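Local coordinates for G-protein alpha subunit Galpha7 (Naegleria fowleri, PDB 6NE6), which probably binds guanine nucleotides and acts as the switchable alpha subunit of a heterotrimeric G protein, at residues K249-V254 with F302-D307. Sequence-based numbering, arbitrary orientation.
Sequences KHDLFV and FVTALD
The NKxD loop, read here as N-K-H-D from N248 to D251, meets the loop corresponding to TCAT of other G alpha subunits (V303 to L306) where H250 and D251 touch V303 and T304, a worked example of how a Ras-like G domain builds what is probably its guanine-base site. In this family the NKxD aspartate and the alanine backbone, here probably D251 and A305, read the base; no nucleotide is bound in this structure.

The loops are joined where helix 250-258 begins. K249 occupies the N-cap position but has no side-chain oxygen to offer, and the first turn draws acceptors from the partner loop. H250 N donates to V303 O (3.0 Å, 162°), and D251 N donates to T304 OG1 over 2.9 Å. That hydroxyl is turned anti to its own carbonyl carbon (chi1 -60°), which directs it at the helix start, with OG1 3.2 Å from D251 CG and beside the H250 ring edge. K249 itself runs extended the other way, its NZ paired with D129 and bonded to D19 O, while N248 OD1 takes A305 N.

The D251 carboxylate is also held from its own helix: H250 ND1 reaches D251 OD1 at 3.0 Å, with OD1 lying in the imidazole plane and approached on its anti side, 25° out of the carboxylate plane. With CG anti to the backbone N, the imidazole extends toward F302, where H250 CD2 rests 3.9 Å from F302 CB; K281 ties these two together, bonding H250 NE2 and making a cation-pi contact with the F302 ring. D307, whose OD1 caps N310 N, brings its OD2 to 4.3 Å from D251 OD2. Between these like-charged oxygens sits a water, 2.6 Å from D251 OD2 and 2.9 Å from D307 OD2.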
ATOM      1  N   LYS A 249      -0.538   0.814   7.719  1.00 13.93           N
ATOM      2  CA  LYS A 249      -1.996   0.684   7.639  1.00 12.21           C
ATOM      3  C   LYS A 249      -2.618   0.493   9.020  1.00 15.51           C
ATOM      4  O   LYS A 249      -3.632  -0.196   9.166  1.00 14.15           O
ATOM      5  CB  LYS A 249      -2.410  -0.440   6.678  1.00 14.12           C
ATOM      6  CG  LYS A 249      -1.720  -0.360   5.314  1.00 13.40           C
ATOM      7  CD  LYS A 249      -2.269  -1.396   4.345  1.00 15.39           C
ATOM      8  CE  LYS A 249      -1.550  -1.327   3.003  1.00 16.69           C
ATOM      9  NZ  LYS A 249      -2.181  -2.270   2.013  1.00 18.44           N
ATOM     10  N   HIS A 250      -2.021   1.137  10.027  1.00 13.10           N
ATOM     11  CA  HIS A 250      -2.469   0.984  11.411  1.00 15.09           C
ATOM     12  C   HIS A 250      -3.945   1.350  11.568  1.00 14.87           C
ATOM     13  O   HIS A 250      -4.712   0.619  12.198  1.00 15.96           O
ATOM     14  CB  HIS A 250      -1.596   1.849  12.330  1.00 14.75           C
ATOM     15  CG  HIS A 250      -2.104   1.947  13.733  1.00 14.10           C
ATOM     16  ND1 HIS A 250      -3.072   2.848  14.111  1.00 15.98           N
ATOM     17  CD2 HIS A 250      -1.747   1.283  14.861  1.00 17.49           C
ATOM     18  CE1 HIS A 250      -3.323   2.711  15.401  1.00 18.99           C
ATOM     19  NE2 HIS A 250      -2.522   1.777  15.883  1.00 17.70           N
ATOM     20  N   ASP A 251      -4.367   2.482  11.004  1.00 14.05           N
ATOM     21  CA  ASP A 251      -5.752   2.904  11.205  1.00 15.87           C
ATOM     22  C   ASP A 251      -6.745   1.962  10.509  1.00 14.61           C
ATOM     23  O   ASP A 251      -7.851   1.741  11.025  1.00 14.03           O
ATOM     24  CB  ASP A 251      -5.920   4.358  10.742  1.00 17.44           C
ATOM     25  CG  ASP A 251      -5.238   5.370  11.689  1.00 21.68           C
ATOM     26  OD1 ASP A 251      -4.755   4.980  12.779  1.00 21.53           O
ATOM     27  OD2 ASP A 251      -5.172   6.568  11.335  1.00 24.58           O
ATOM     28  N   LEU A 252      -6.367   1.377   9.362  1.00 14.54           N
ATOM     29  CA  LEU A 252      -7.221   0.375   8.720  1.00 15.03           C
ATOM     30  C   LEU A 252      -7.318  -0.886   9.570  1.00 15.01           C
ATOM     31  O   LEU A 252      -8.406  -1.465   9.719  1.00 15.83           O
ATOM     32  CB  LEU A 252      -6.684   0.038   7.328  1.00 17.79           C
ATOM     33  CG  LEU A 252      -7.464  -0.997   6.525  1.00 18.10           C
ATOM     34  CD1 LEU A 252      -8.915  -0.588   6.409  1.00 17.73           C
ATOM     35  CD2 LEU A 252      -6.832  -1.190   5.136  1.00 18.76           C
ATOM     36  N   PHE A 253      -6.187  -1.318  10.133  1.00 13.25           N
ATOM     37  CA  PHE A 253      -6.181  -2.422  11.083  1.00 15.23           C
ATOM     38  C   PHE A 253      -7.127  -2.148  12.246  1.00 13.29           C
ATOM     39  O   PHE A 253      -7.921  -3.015  12.629  1.00 14.93           O
ATOM     40  CB  PHE A 253      -4.751  -2.661  11.590  1.00 13.90           C
ATOM     41  CG  PHE A 253      -4.685  -3.549  12.793  1.00 14.81           C
ATOM     42  CD1 PHE A 253      -4.671  -4.926  12.642  1.00 15.04           C
ATOM     43  CD2 PHE A 253      -4.636  -3.012  14.080  1.00 16.87           C
ATOM     44  CE1 PHE A 253      -4.605  -5.764  13.752  1.00 15.95           C
ATOM     45  CE2 PHE A 253      -4.570  -3.849  15.190  1.00 17.80           C
ATOM     46  CZ  PHE A 253      -4.562  -5.217  15.028  1.00 17.47           C
ATOM     47  N   VAL A 254      -7.068  -0.938  12.812  1.00 13.64           N
ATOM     48  CA  VAL A 254      -7.942  -0.605  13.935  1.00 14.34           C
ATOM     49  C   VAL A 254      -9.402  -0.737  13.536  1.00 15.71           C
ATOM     50  O   VAL A 254     -10.217  -1.299  14.281  1.00 17.62           O
ATOM     51  CB  VAL A 254      -7.626   0.803  14.464  1.00 15.08           C
ATOM     52  CG1 VAL A 254      -8.725   1.250  15.435  1.00 14.60           C
ATOM     53  CG2 VAL A 254      -6.244   0.803  15.147  1.00 13.97           C
ATOM     54  N   PHE A 302       4.606   1.744  14.542  1.00 14.76           N
ATOM     55  CA  PHE A 302       3.306   1.664  13.894  1.00 14.10           C
ATOM     56  C   PHE A 302       3.093   2.945  13.110  1.00 14.91           C
ATOM     57  O   PHE A 302       3.462   4.027  13.574  1.00 17.45           O
ATOM     58  CB  PHE A 302       2.182   1.502  14.922  1.00 14.85           C
ATOM     59  CG  PHE A 302       2.276   0.243  15.735  1.00 14.20           C
ATOM     60  CD1 PHE A 302       1.911  -0.977  15.182  1.00 16.93           C
ATOM     61  CD2 PHE A 302       2.727   0.279  17.041  1.00 22.89           C
ATOM     62  CE1 PHE A 302       1.977  -2.134  15.923  1.00 18.69           C
ATOM     63  CE2 PHE A 302       2.806  -0.884  17.790  1.00 28.65           C
ATOM     64  CZ  PHE A 302       2.431  -2.091  17.223  1.00 22.75           C
ATOM     65  N   VAL A 303       2.464   2.842  11.938  1.00 12.99           N
ATOM     66  CA  VAL A 303       2.236   4.034  11.127  1.00 13.42           C
ATOM     67  C   VAL A 303       0.988   3.854  10.270  1.00 12.69           C
ATOM     68  O   VAL A 303       0.557   2.738   9.979  1.00 12.84           O
ATOM     69  CB  VAL A 303       3.475   4.358  10.253  1.00 14.55           C
ATOM     70  CG1 VAL A 303       3.657   3.328   9.170  1.00 15.79           C
ATOM     71  CG2 VAL A 303       3.371   5.766   9.664  1.00 18.51           C
ATOM     72  N   THR A 304       0.376   4.976   9.900  1.00 12.54           N
ATOM     73  CA  THR A 304      -0.670   4.991   8.882  1.00 11.56           C
ATOM     74  C   THR A 304      -0.173   5.938   7.801  1.00 12.14           C
ATOM     75  O   THR A 304      -0.261   7.156   7.955  1.00 15.30           O
ATOM     76  CB  THR A 304      -2.009   5.438   9.452  1.00 15.04           C
ATOM     77  OG1 THR A 304      -2.402   4.529  10.485  1.00 14.80           O
ATOM     78  CG2 THR A 304      -3.078   5.422   8.354  1.00 17.69           C
ATOM     79  N   ALA A 305       0.375   5.370   6.725  1.00 12.99           N
ATOM     80  CA  ALA A 305       0.982   6.190   5.683  1.00 15.88           C
ATOM     81  C   ALA A 305      -0.026   7.130   5.034  1.00 15.59           C
ATOM     82  O   ALA A 305       0.348   8.212   4.577  1.00 14.71           O
ATOM     83  CB  ALA A 305       1.630   5.296   4.620  1.00 17.52           C
ATOM     84  N   LEU A 306      -1.305   6.748   4.991  1.00 12.89           N
ATOM     85  CA  LEU A 306      -2.313   7.628   4.409  1.00 16.61           C
ATOM     86  C   LEU A 306      -2.583   8.846   5.284  1.00 15.76           C
ATOM     87  O   LEU A 306      -3.180   9.819   4.810  1.00 19.54           O
ATOM     88  CB  LEU A 306      -3.609   6.851   4.159  1.00 18.22           C
ATOM     89  CG  LEU A 306      -3.547   5.801   3.050  1.00 17.75           C
ATOM     90  CD1 LEU A 306      -4.802   4.930   3.073  1.00 22.91           C
ATOM     91  CD2 LEU A 306      -3.432   6.496   1.688  1.00 17.23           C
ATOM     92  N   ASP A 307      -2.149   8.818   6.542  1.00 15.18           N
ATOM     93  CA  ASP A 307      -2.271   9.966   7.445  1.00 15.97           C
ATOM     94  C   ASP A 307      -0.968  10.753   7.375  1.00 18.71           C
ATOM     95  O   ASP A 307       0.016  10.406   8.037  1.00 20.18           O
ATOM     96  CB  ASP A 307      -2.566   9.495   8.869  1.00 18.07           C
ATOM     97  CG  ASP A 307      -2.731  10.652   9.859  1.00 26.98           C
ATOM     98  OD1 ASP A 307      -2.252  11.770   9.593  1.00 25.34           O
ATOM     99  OD2 ASP A 307      -3.342  10.435  10.923  1.00 30.48           O
TER
HETATM  100  O   HOH W   1      -1.432   5.521  12.665  1.00 22.47           O
HETATM  101  O   HOH W   2      -3.158   7.896  12.322  1.00 24.80           O